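Local coordinates for putative immunoglobulin-blocking virulence protein (Mycoplasma mycoides subsp. capri, PDB 7ADK) that probably binds host immunoglobulin and thereby blocks antibody function during infection, and is held here in a complex with a lipoprotein, at residues A[462-467]-A[557-562]; A[503-508]-A[530-535]; A[552-557]-A[574-579]; A[610-615]-A[678-683]. One frame throughout, in Å; residues are numbered along the deposited sequence.

Interaction 1: A[462-467]-A[557-562]; sequences AFKDIL and DQEDFS
K464 meets D557 and E559 in a salt-bridge network that joins the first turn of helix 464-467 to the loop that follows strand 553-555. The CA atoms of K464 and D557 are 12.9 Å apart, and the lysine chain spans about half of that gap. Beyond CG its chain is fully extended, and NZ arrives between the two acids, which come from the opposite direction. NZ lies 3.2 Å from D557 OD2, which it meets on the syn side but 31° out of the carboxylate plane. The second bond, from NZ to E559 OE2, is weak despite a similar length of 3.2 Å. E559 bends at CB-CG (chi2 -98°), which turns its carboxylate back toward D557, and two acids so close probably favour a charged lysine between them. D557 is itself steadied just before a short 3-10 segment, where its OD1 accepts from Q558 N and its own N donates to D560 OD2 at 2.9 Å. Around the bridge, D560 is salt-bridged to R568 of helix 567-579, I466 packs on helix 426-442, and E680 and G681 of the lipoprotein chain lie against K464 and D557.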
# COMPACT_ATOMS: atom_id res chain seq x y z
N ALA A 462 -13.77 -2.78 -20.09
CA ALA A 462 -14.49 -3.97 -20.52
C ALA A 462 -13.82 -4.64 -21.72
O ALA A 462 -13.29 -3.96 -22.61
CB ALA A 462 -15.93 -3.57 -20.81
N PHE A 463 -13.90 -5.97 -21.81
CA PHE A 463 -13.36 -6.77 -22.91
C PHE A 463 -14.33 -7.80 -23.50
O PHE A 463 -14.00 -8.37 -24.54
CB PHE A 463 -12.03 -7.43 -22.51
CG PHE A 463 -10.89 -6.47 -22.28
CD1 PHE A 463 -10.21 -5.96 -23.39
CD2 PHE A 463 -10.53 -6.06 -20.99
CE1 PHE A 463 -9.18 -5.03 -23.22
CE2 PHE A 463 -9.49 -5.14 -20.82
CZ PHE A 463 -8.83 -4.61 -21.94
N LYS A 464 -15.53 -8.02 -22.93
CA LYS A 464 -16.50 -9.01 -23.43
C LYS A 464 -16.90 -8.76 -24.89
O LYS A 464 -17.09 -9.72 -25.63
CB LYS A 464 -17.75 -9.09 -22.51
CG LYS A 464 -17.49 -9.69 -21.12
CD LYS A 464 -18.78 -9.94 -20.32
CE LYS A 464 -18.52 -10.57 -18.94
NZ LYS A 464 -19.76 -10.83 -18.16
N ASP A 465 -16.93 -7.51 -25.35
CA ASP A 465 -17.21 -7.14 -26.74
C ASP A 465 -16.05 -7.42 -27.72
O ASP A 465 -16.27 -7.67 -28.90
CB ASP A 465 -17.61 -5.66 -26.81
CG ASP A 465 -18.84 -5.29 -25.97
OD1 ASP A 465 -19.63 -6.18 -25.58
OD2 ASP A 465 -19.02 -4.09 -25.70
N ILE A 466 -14.81 -7.40 -27.23
CA ILE A 466 -13.58 -7.65 -27.99
C ILE A 466 -13.28 -9.15 -28.05
O ILE A 466 -13.11 -9.71 -29.13
CB ILE A 466 -12.41 -6.84 -27.39
CG1 ILE A 466 -12.65 -5.32 -27.50
CG2 ILE A 466 -11.09 -7.19 -28.08
CD1 ILE A 466 -11.80 -4.49 -26.57
N LEU A 467 -13.24 -9.81 -26.90
CA LEU A 467 -13.05 -11.26 -26.81
C LEU A 467 -14.18 -12.02 -27.52
O LEU A 467 -13.91 -13.02 -28.17
CB LEU A 467 -12.91 -11.67 -25.34
CG LEU A 467 -11.47 -11.84 -24.81
CD1 LEU A 467 -10.51 -10.73 -25.21
CD2 LEU A 467 -11.50 -11.89 -23.29
N ASP A 557 -20.24 -15.74 -12.12
CA ASP A 557 -20.82 -14.48 -12.59
C ASP A 557 -22.36 -14.52 -12.52
O ASP A 557 -22.97 -15.56 -12.26
CB ASP A 557 -20.25 -14.11 -13.97
CG ASP A 557 -20.22 -12.60 -14.26
OD1 ASP A 557 -20.80 -11.81 -13.48
OD2 ASP A 557 -19.59 -12.18 -15.26
N GLN A 558 -23.03 -13.38 -12.71
CA GLN A 558 -24.48 -13.28 -12.47
C GLN A 558 -25.34 -14.17 -13.38
O GLN A 558 -26.32 -14.73 -12.91
CB GLN A 558 -24.95 -11.82 -12.56
CG GLN A 558 -26.42 -11.61 -12.18
CD GLN A 558 -26.77 -12.11 -10.77
OE1 GLN A 558 -26.66 -11.42 -9.77
NE2 GLN A 558 -27.25 -13.32 -10.63
N GLU A 559 -24.95 -14.34 -14.64
CA GLU A 559 -25.62 -15.17 -15.63
C GLU A 559 -25.49 -16.69 -15.39
O GLU A 559 -26.01 -17.50 -16.16
CB GLU A 559 -25.15 -14.74 -17.04
CG GLU A 559 -23.63 -14.75 -17.30
CD GLU A 559 -22.96 -13.36 -17.16
OE1 GLU A 559 -23.30 -12.61 -16.22
OE2 GLU A 559 -22.12 -13.00 -18.00
N ASP A 560 -24.83 -17.11 -14.30
CA ASP A 560 -24.66 -18.51 -13.88
C ASP A 560 -25.71 -18.98 -12.85
O ASP A 560 -25.60 -20.07 -12.31
CB ASP A 560 -23.23 -18.74 -13.36
CG ASP A 560 -22.10 -18.30 -14.31
OD1 ASP A 560 -22.28 -18.36 -15.54
OD2 ASP A 560 -21.01 -17.95 -13.82
N PHE A 561 -26.73 -18.17 -12.57
CA PHE A 561 -27.72 -18.41 -11.51
C PHE A 561 -29.11 -17.84 -11.88
O PHE A 561 -29.72 -17.09 -11.12
CB PHE A 561 -27.14 -17.86 -10.20
CG PHE A 561 -27.89 -18.22 -8.94
CD1 PHE A 561 -27.86 -19.54 -8.45
CD2 PHE A 561 -28.64 -17.25 -8.25
CE1 PHE A 561 -28.58 -19.88 -7.31
CE2 PHE A 561 -29.38 -17.60 -7.12
CZ PHE A 561 -29.35 -18.91 -6.65
N SER A 562 -29.61 -18.11 -13.09
CA SER A 562 -30.78 -17.41 -13.63
C SER A 562 -32.11 -17.74 -12.92
O SER A 562 -32.83 -16.83 -12.52
CB SER A 562 -30.91 -17.65 -15.14
OG SER A 562 -29.75 -17.24 -15.81

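Interaction 2: A[503-508]-A[530-535]; sequences SLYTSG and TIDYNV
Y505 and D532 form a buried tyrosine-aspartate hydrogen bond beside two arginines, where strand 502-506 faces the long loop between strands 516-517 and 547-548. Y505 OH donates to D532 OD2 over 2.8 Å, using the anti lone pair of that oxygen. Ring and carboxylate are nearly coplanar, their planes 9° apart, and OD2 lies at the edge of the ring, near its plane. CB of D532 adds a light contact with CE1 of Y505 at 4.1 Å. The two side chains cross at an oblique angle, and the end of the tyrosine comes nearer the loop than its CB does. CB of S503, two residues back, lies 3.3 Å above the plane of the Y505 ring, displaced toward the rim. On the loop side, D532 adopts a left-handed backbone conformation (phi 61°), while its carboxylate reaches toward the strand. The same OD2 is salt-bridged to R352 and R362, and R362 also bonds to Y505 OH. Two positive charges around one buried carboxylate oxygen would be expected to stabilise its negative form. Helix 364-369 covers the pair through I367, I531 next to D532 packs on helix 339-351, and the strand itself lies between strands 473-481 and 547-548 of the mixed sheet.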
# COMPACT_ATOMS: atom_id res chain seq x y z
N SER A 503 -3.13 -18.57 -22.42
CA SER A 503 -2.14 -18.06 -21.48
C SER A 503 -2.71 -16.90 -20.68
O SER A 503 -3.03 -15.86 -21.23
CB SER A 503 -0.90 -17.65 -22.22
OG SER A 503 0.05 -18.67 -22.25
N LEU A 504 -2.83 -17.11 -19.37
CA LEU A 504 -3.28 -16.10 -18.41
C LEU A 504 -2.05 -15.57 -17.69
O LEU A 504 -1.49 -16.25 -16.84
CB LEU A 504 -4.35 -16.69 -17.48
CG LEU A 504 -5.56 -17.33 -18.17
CD1 LEU A 504 -6.61 -17.71 -17.15
CD2 LEU A 504 -6.22 -16.42 -19.18
N TYR A 505 -1.59 -14.38 -18.08
CA TYR A 505 -0.30 -13.79 -17.72
C TYR A 505 -0.49 -12.44 -17.02
O TYR A 505 -1.44 -11.73 -17.28
CB TYR A 505 0.57 -13.59 -18.97
CG TYR A 505 1.14 -14.78 -19.71
CD1 TYR A 505 1.82 -15.81 -19.02
CD2 TYR A 505 1.14 -14.79 -21.11
CE1 TYR A 505 2.49 -16.83 -19.72
CE2 TYR A 505 1.85 -15.78 -21.82
CZ TYR A 505 2.52 -16.80 -21.12
OH TYR A 505 3.23 -17.73 -21.82
N THR A 506 0.48 -12.04 -16.20
CA THR A 506 0.61 -10.64 -15.72
C THR A 506 2.08 -10.26 -15.68
O THR A 506 2.93 -11.14 -15.61
CB THR A 506 0.04 -10.36 -14.31
OG1 THR A 506 0.85 -10.85 -13.28
CG2 THR A 506 -1.30 -11.00 -14.04
N SER A 507 2.38 -8.97 -15.66
CA SER A 507 3.71 -8.45 -15.35
C SER A 507 3.78 -7.83 -13.94
O SER A 507 4.49 -6.86 -13.72
CB SER A 507 4.20 -7.49 -16.45
OG SER A 507 4.12 -8.10 -17.74
N GLY A 508 2.99 -8.36 -12.99
CA GLY A 508 2.88 -7.90 -11.60
C GLY A 508 2.91 -9.04 -10.57
O GLY A 508 3.52 -10.07 -10.84
N THR A 530 0.37 -23.40 -17.73
CA THR A 530 0.71 -23.64 -16.31
C THR A 530 2.23 -23.76 -16.09
O THR A 530 2.72 -23.67 -14.97
CB THR A 530 -0.02 -24.92 -15.90
OG1 THR A 530 0.06 -25.10 -14.50
CG2 THR A 530 0.52 -26.16 -16.61
N ILE A 531 2.95 -23.95 -17.19
CA ILE A 531 4.40 -23.74 -17.33
C ILE A 531 4.61 -22.22 -17.44
O ILE A 531 3.67 -21.47 -17.26
CB ILE A 531 4.86 -24.59 -18.55
CG1 ILE A 531 4.59 -26.08 -18.27
CG2 ILE A 531 6.34 -24.42 -18.91
CD1 ILE A 531 4.70 -27.01 -19.47
N ASP A 532 5.81 -21.70 -17.69
CA ASP A 532 6.06 -20.26 -17.73
C ASP A 532 5.76 -19.57 -16.38
O ASP A 532 5.28 -18.45 -16.29
CB ASP A 532 5.40 -19.58 -18.95
CG ASP A 532 5.79 -20.10 -20.33
OD1 ASP A 532 6.61 -21.05 -20.47
OD2 ASP A 532 5.23 -19.58 -21.32
N TYR A 533 6.04 -20.29 -15.29
CA TYR A 533 5.95 -19.85 -13.90
C TYR A 533 7.29 -19.29 -13.42
O TYR A 533 8.26 -20.03 -13.25
CB TYR A 533 5.52 -21.05 -13.06
CG TYR A 533 5.54 -20.84 -11.57
CD1 TYR A 533 4.46 -20.22 -10.93
CD2 TYR A 533 6.62 -21.31 -10.82
CE1 TYR A 533 4.43 -20.14 -9.53
CE2 TYR A 533 6.60 -21.23 -9.42
CZ TYR A 533 5.49 -20.67 -8.77
OH TYR A 533 5.43 -20.63 -7.41
N ASN A 534 7.34 -17.97 -13.22
CA ASN A 534 8.58 -17.21 -13.06
C ASN A 534 8.59 -16.36 -11.78
O ASN A 534 8.98 -15.19 -11.80
CB ASN A 534 8.84 -16.41 -14.36
CG ASN A 534 9.25 -17.26 -15.55
OD1 ASN A 534 9.78 -18.33 -15.45
ND2 ASN A 534 9.03 -16.78 -16.72
N VAL A 535 8.17 -16.93 -10.64
CA VAL A 535 8.17 -16.25 -9.34
C VAL A 535 9.31 -16.75 -8.44
O VAL A 535 9.45 -17.95 -8.19
CB VAL A 535 6.79 -16.27 -8.64
CG1 VAL A 535 5.67 -15.90 -9.60
CG2 VAL A 535 6.43 -17.59 -8.01

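Interaction 3: A[552-557]-A[574-579]; sequences NTLAFD and RMVYYA
L554, on strand 553-555, presents its two methyl groups to V576 and Y577 on the last turns of helix 567-579, in a buried, mainly apolar contact. At the start of the helical segment, R574 turns its guanidinium group to D155 and to the carbonyl of D627, while its own backbone O serves the helix twice, accepting from Y578 N and A579 N from opposite faces of the carbonyl plane. V576 then meets the leucine tip to tip, its CG2 3.9 Å from L554 CD2 and 4.1 Å from L554 CD1. That methyl lies beside the backbone N, leaving CG1 anti to it (chi1 -177°). The helix connects strand 553-555 to its parallel neighbour 608-610, a beta-alpha-beta crossover, and the leucine is the residue by which the first of these strands touches the final helical turns. Y577 comes next and approaches L554 CD1, which V576 also touches, obliquely, with that methyl 3.8 Å from Y577 CZ. Its hydroxyl goes past the leucine to bond with the carbonyl of P606. A wider pi-type turn spans 575-579, with A579 N 2.9 Å from R574 O, and the hydroxyl of Y578 bonds to the carbonyl of E634.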
# COMPACT_ATOMS: atom_id res chain seq x y z
N ASN A 552 -6.18 -19.41 -6.65
CA ASN A 552 -6.79 -20.18 -5.57
C ASN A 552 -8.30 -19.88 -5.40
O ASN A 552 -8.91 -20.42 -4.49
CB ASN A 552 -5.95 -19.99 -4.29
CG ASN A 552 -5.76 -21.29 -3.54
OD1 ASN A 552 -6.69 -21.94 -3.10
ND2 ASN A 552 -4.55 -21.74 -3.36
N THR A 553 -8.91 -19.07 -6.26
CA THR A 553 -10.32 -18.66 -6.20
C THR A 553 -11.09 -19.14 -7.42
O THR A 553 -10.62 -19.00 -8.54
CB THR A 553 -10.49 -17.13 -6.10
OG1 THR A 553 -9.91 -16.67 -4.92
CG2 THR A 553 -11.93 -16.64 -6.05
N LEU A 554 -12.31 -19.63 -7.20
CA LEU A 554 -13.35 -19.78 -8.21
C LEU A 554 -14.40 -18.68 -8.02
O LEU A 554 -14.98 -18.57 -6.95
CB LEU A 554 -13.99 -21.17 -8.10
CG LEU A 554 -13.04 -22.36 -8.21
CD1 LEU A 554 -13.85 -23.65 -8.19
CD2 LEU A 554 -12.24 -22.30 -9.49
N ALA A 555 -14.66 -17.87 -9.05
CA ALA A 555 -15.60 -16.75 -9.01
C ALA A 555 -16.68 -16.88 -10.08
O ALA A 555 -16.41 -16.68 -11.26
CB ALA A 555 -14.84 -15.44 -9.14
N PHE A 556 -17.92 -17.18 -9.70
CA PHE A 556 -19.05 -17.28 -10.62
C PHE A 556 -19.66 -15.90 -10.93
O PHE A 556 -19.60 -14.99 -10.11
CB PHE A 556 -20.05 -18.29 -10.06
CG PHE A 556 -19.50 -19.69 -10.00
CD1 PHE A 556 -19.60 -20.53 -11.12
CD2 PHE A 556 -18.85 -20.16 -8.84
CE1 PHE A 556 -19.08 -21.83 -11.08
CE2 PHE A 556 -18.34 -21.47 -8.80
CZ PHE A 556 -18.45 -22.30 -9.92
N ASP A 557 -20.24 -15.74 -12.12
CA ASP A 557 -20.82 -14.48 -12.59
C ASP A 557 -22.36 -14.52 -12.52
O ASP A 557 -22.97 -15.56 -12.26
CB ASP A 557 -20.25 -14.11 -13.97
CG ASP A 557 -20.22 -12.60 -14.26
OD1 ASP A 557 -20.80 -11.81 -13.48
OD2 ASP A 557 -19.59 -12.18 -15.26
N ARG A 574 -17.45 -28.90 -9.98
CA ARG A 574 -16.90 -30.24 -10.19
C ARG A 574 -15.92 -30.30 -11.36
O ARG A 574 -15.03 -31.14 -11.32
CB ARG A 574 -18.07 -31.23 -10.34
CG ARG A 574 -17.63 -32.71 -10.36
CD ARG A 574 -18.82 -33.67 -10.32
NE ARG A 574 -18.43 -35.08 -10.16
CZ ARG A 574 -17.93 -35.89 -11.08
NH1 ARG A 574 -17.61 -35.46 -12.26
NH2 ARG A 574 -17.76 -37.14 -10.85
N MET A 575 -15.99 -29.39 -12.34
CA MET A 575 -14.99 -29.27 -13.41
C MET A 575 -13.58 -29.17 -12.85
O MET A 575 -12.69 -29.94 -13.18
CB MET A 575 -15.28 -28.05 -14.31
CG MET A 575 -14.56 -28.22 -15.64
SD MET A 575 -14.47 -26.78 -16.70
CE MET A 575 -13.11 -25.92 -15.91
N VAL A 576 -13.40 -28.26 -11.90
CA VAL A 576 -12.13 -28.02 -11.23
C VAL A 576 -11.82 -29.11 -10.20
O VAL A 576 -10.74 -29.69 -10.19
CB VAL A 576 -12.18 -26.65 -10.57
CG1 VAL A 576 -10.86 -26.32 -9.93
CG2 VAL A 576 -12.53 -25.58 -11.58
N TYR A 577 -12.79 -29.41 -9.34
CA TYR A 577 -12.57 -30.28 -8.20
C TYR A 577 -12.45 -31.76 -8.56
O TYR A 577 -11.87 -32.48 -7.75
CB TYR A 577 -13.64 -29.99 -7.14
CG TYR A 577 -13.61 -28.60 -6.48
CD1 TYR A 577 -12.47 -27.78 -6.56
CD2 TYR A 577 -14.72 -28.14 -5.74
CE1 TYR A 577 -12.44 -26.53 -5.94
CE2 TYR A 577 -14.69 -26.87 -5.12
CZ TYR A 577 -13.55 -26.06 -5.22
OH TYR A 577 -13.49 -24.85 -4.61
N TYR A 578 -12.93 -32.25 -9.72
CA TYR A 578 -12.83 -33.67 -10.10
C TYR A 578 -12.76 -33.97 -11.61
O TYR A 578 -11.95 -34.81 -11.99
CB TYR A 578 -13.97 -34.49 -9.51
CG TYR A 578 -14.03 -34.53 -8.00
CD1 TYR A 578 -13.12 -35.33 -7.28
CD2 TYR A 578 -14.97 -33.75 -7.31
CE1 TYR A 578 -13.14 -35.33 -5.87
CE2 TYR A 578 -14.98 -33.74 -5.90
CZ TYR A 578 -14.08 -34.53 -5.19
OH TYR A 578 -14.11 -34.50 -3.83
N ALA A 579 -13.56 -33.35 -12.47
CA ALA A 579 -13.65 -33.76 -13.87
C ALA A 579 -12.41 -33.39 -14.72
O ALA A 579 -12.09 -34.10 -15.67
CB ALA A 579 -14.93 -33.18 -14.49

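Interaction 4: A[610-615]-A[678-683]; sequences DFSRVT and HFSNGN
S612 and S680 face each other at the C-terminal end of a five-stranded parallel sheet whose strands follow one another in sequence order, an arrangement like that of solenoid folds. The two residues occupy loops at equivalent ends of strands 608-610 and 676-679, which are separated by strand 640-643, so the contact bridges over the end of the middle strand. Their OG atoms are 3.2 Å apart, and S680 OG is equally close to S612 CB, at 3.2 Å. Both residues direct CB at the other segment, and the patch is small and partly open to solvent. Each hydroxyl has a hydrogen-bond partner outside the serine pair. S680 OG bonds to the backbone carbonyl of L643, on the intervening strand. S612 OG donates to D610 OD1 over 2.6 Å, at the syn lone pair. That same oxygen also accepts from S612 N, which reaches it from above the carboxylate plane, 52° out of it, and closes an Asx turn. D610 holds both donors of the serine through one oxygen, its CG lying trans to N (chi1 174°), which brings the carboxylate to the side of the residues that follow. Further out, T642 packs on both D610 and S612, and S685 of the lipoprotein chain lies against S680. The loop around S612 is set by a type I turn from F611 to V614, in which V614 N bonds to F611 O at 3.0 Å.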
# COMPACT_ATOMS: atom_id res chain seq x y z
N ASP A 610 -15.83 -17.25 -4.47
CA ASP A 610 -16.35 -15.89 -4.55
C ASP A 610 -17.72 -15.86 -5.25
O ASP A 610 -17.86 -16.24 -6.41
CB ASP A 610 -15.31 -14.99 -5.22
CG ASP A 610 -15.82 -13.57 -5.47
OD1 ASP A 610 -16.58 -13.06 -4.64
OD2 ASP A 610 -15.50 -12.98 -6.52
N PHE A 611 -18.73 -15.35 -4.55
CA PHE A 611 -20.07 -15.12 -5.06
C PHE A 611 -20.45 -13.64 -5.12
O PHE A 611 -21.62 -13.31 -5.28
CB PHE A 611 -21.06 -15.99 -4.27
CG PHE A 611 -20.84 -17.48 -4.40
CD1 PHE A 611 -20.99 -18.10 -5.65
CD2 PHE A 611 -20.54 -18.26 -3.28
CE1 PHE A 611 -20.88 -19.49 -5.77
CE2 PHE A 611 -20.42 -19.66 -3.40
CZ PHE A 611 -20.59 -20.27 -4.65
N SER A 612 -19.50 -12.71 -5.05
CA SER A 612 -19.74 -11.26 -5.10
C SER A 612 -20.49 -10.76 -6.34
O SER A 612 -21.21 -9.76 -6.28
CB SER A 612 -18.42 -10.51 -5.06
OG SER A 612 -17.70 -10.86 -3.91
N ARG A 613 -20.35 -11.42 -7.49
CA ARG A 613 -21.07 -11.04 -8.72
C ARG A 613 -22.47 -11.64 -8.80
O ARG A 613 -23.24 -11.19 -9.64
CB ARG A 613 -20.26 -11.43 -9.96
CG ARG A 613 -18.88 -10.79 -10.06
CD ARG A 613 -18.13 -11.38 -11.24
NE ARG A 613 -16.73 -10.95 -11.30
CZ ARG A 613 -15.74 -11.56 -11.91
NH1 ARG A 613 -15.89 -12.67 -12.54
NH2 ARG A 613 -14.55 -11.07 -11.88
N VAL A 614 -22.84 -12.62 -7.97
CA VAL A 614 -24.07 -13.40 -8.09
C VAL A 614 -24.92 -13.27 -6.83
O VAL A 614 -24.74 -13.95 -5.83
CB VAL A 614 -23.78 -14.84 -8.55
CG1 VAL A 614 -22.70 -15.58 -7.77
CG2 VAL A 614 -25.02 -15.71 -8.58
N THR A 615 -25.85 -12.32 -6.87
CA THR A 615 -26.42 -11.68 -5.67
C THR A 615 -27.41 -12.54 -4.89
O THR A 615 -27.72 -12.21 -3.75
CB THR A 615 -27.06 -10.33 -6.01
OG1 THR A 615 -28.21 -10.48 -6.81
CG2 THR A 615 -26.11 -9.40 -6.75
N HIS A 678 -16.36 -13.45 3.97
CA HIS A 678 -16.24 -12.06 3.53
C HIS A 678 -17.54 -11.57 2.89
O HIS A 678 -18.30 -12.37 2.36
CB HIS A 678 -15.12 -11.92 2.50
CG HIS A 678 -13.73 -12.02 3.02
ND1 HIS A 678 -13.00 -10.98 3.61
CD2 HIS A 678 -12.91 -13.08 2.85
CE1 HIS A 678 -11.76 -11.45 3.78
NE2 HIS A 678 -11.69 -12.71 3.34
N PHE A 679 -17.75 -10.26 2.83
CA PHE A 679 -18.87 -9.64 2.13
C PHE A 679 -18.41 -8.53 1.20
O PHE A 679 -17.47 -7.80 1.53
CB PHE A 679 -19.90 -9.13 3.14
CG PHE A 679 -20.57 -10.20 3.97
CD1 PHE A 679 -21.53 -11.02 3.38
CD2 PHE A 679 -20.24 -10.38 5.32
CE1 PHE A 679 -22.14 -12.04 4.13
CE2 PHE A 679 -20.84 -11.40 6.07
CZ PHE A 679 -21.79 -12.23 5.47
N SER A 680 -19.08 -8.33 0.07
CA SER A 680 -18.68 -7.34 -0.95
C SER A 680 -18.62 -5.87 -0.48
O SER A 680 -17.90 -5.07 -1.08
CB SER A 680 -19.64 -7.43 -2.14
OG SER A 680 -19.67 -8.73 -2.65
N ASN A 681 -19.32 -5.52 0.59
CA ASN A 681 -19.36 -4.18 1.17
C ASN A 681 -18.36 -3.92 2.32
O ASN A 681 -17.74 -2.87 2.38
CB ASN A 681 -20.82 -3.90 1.61
CG ASN A 681 -21.34 -4.86 2.65
OD1 ASN A 681 -20.83 -5.95 2.83
ND2 ASN A 681 -22.32 -4.48 3.42
N GLY A 682 -18.23 -4.84 3.28
CA GLY A 682 -17.55 -4.64 4.58
C GLY A 682 -18.26 -3.78 5.65
O GLY A 682 -17.81 -3.73 6.79
N ASN A 683 -19.41 -3.14 5.34
CA ASN A 683 -20.26 -2.35 6.26
C ASN A 683 -21.11 -3.18 7.24
O ASN A 683 -22.00 -2.63 7.88
CB ASN A 683 -21.16 -1.38 5.45
CG ASN A 683 -20.39 -0.29 4.73
OD1 ASN A 683 -19.51 -0.55 3.95
ND2 ASN A 683 -20.66 0.96 5.02

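Interactions 1, 3 and 4 gather on one side of the chain, each with a segment in or next to the parallel sheet. Interactions 1 and 3 share D557, and their centres are 17 Å apart. The centre of interaction 4 is about 17 Å from that of interaction 1 and 18 Å from that of interaction 3. It joins the latter through the sheet, with L554 O 2.9 Å from D610 N, and the former through Q558 OE1, 3.1 Å from T615 N. Interaction 2 stands apart, 20 Å or more between centres, where strand 502-506 of the mixed sheet meets a loop. Interactions 1 and 4, and interaction 3 through D557, border the lipoprotein chain; no other chain touches interaction 2.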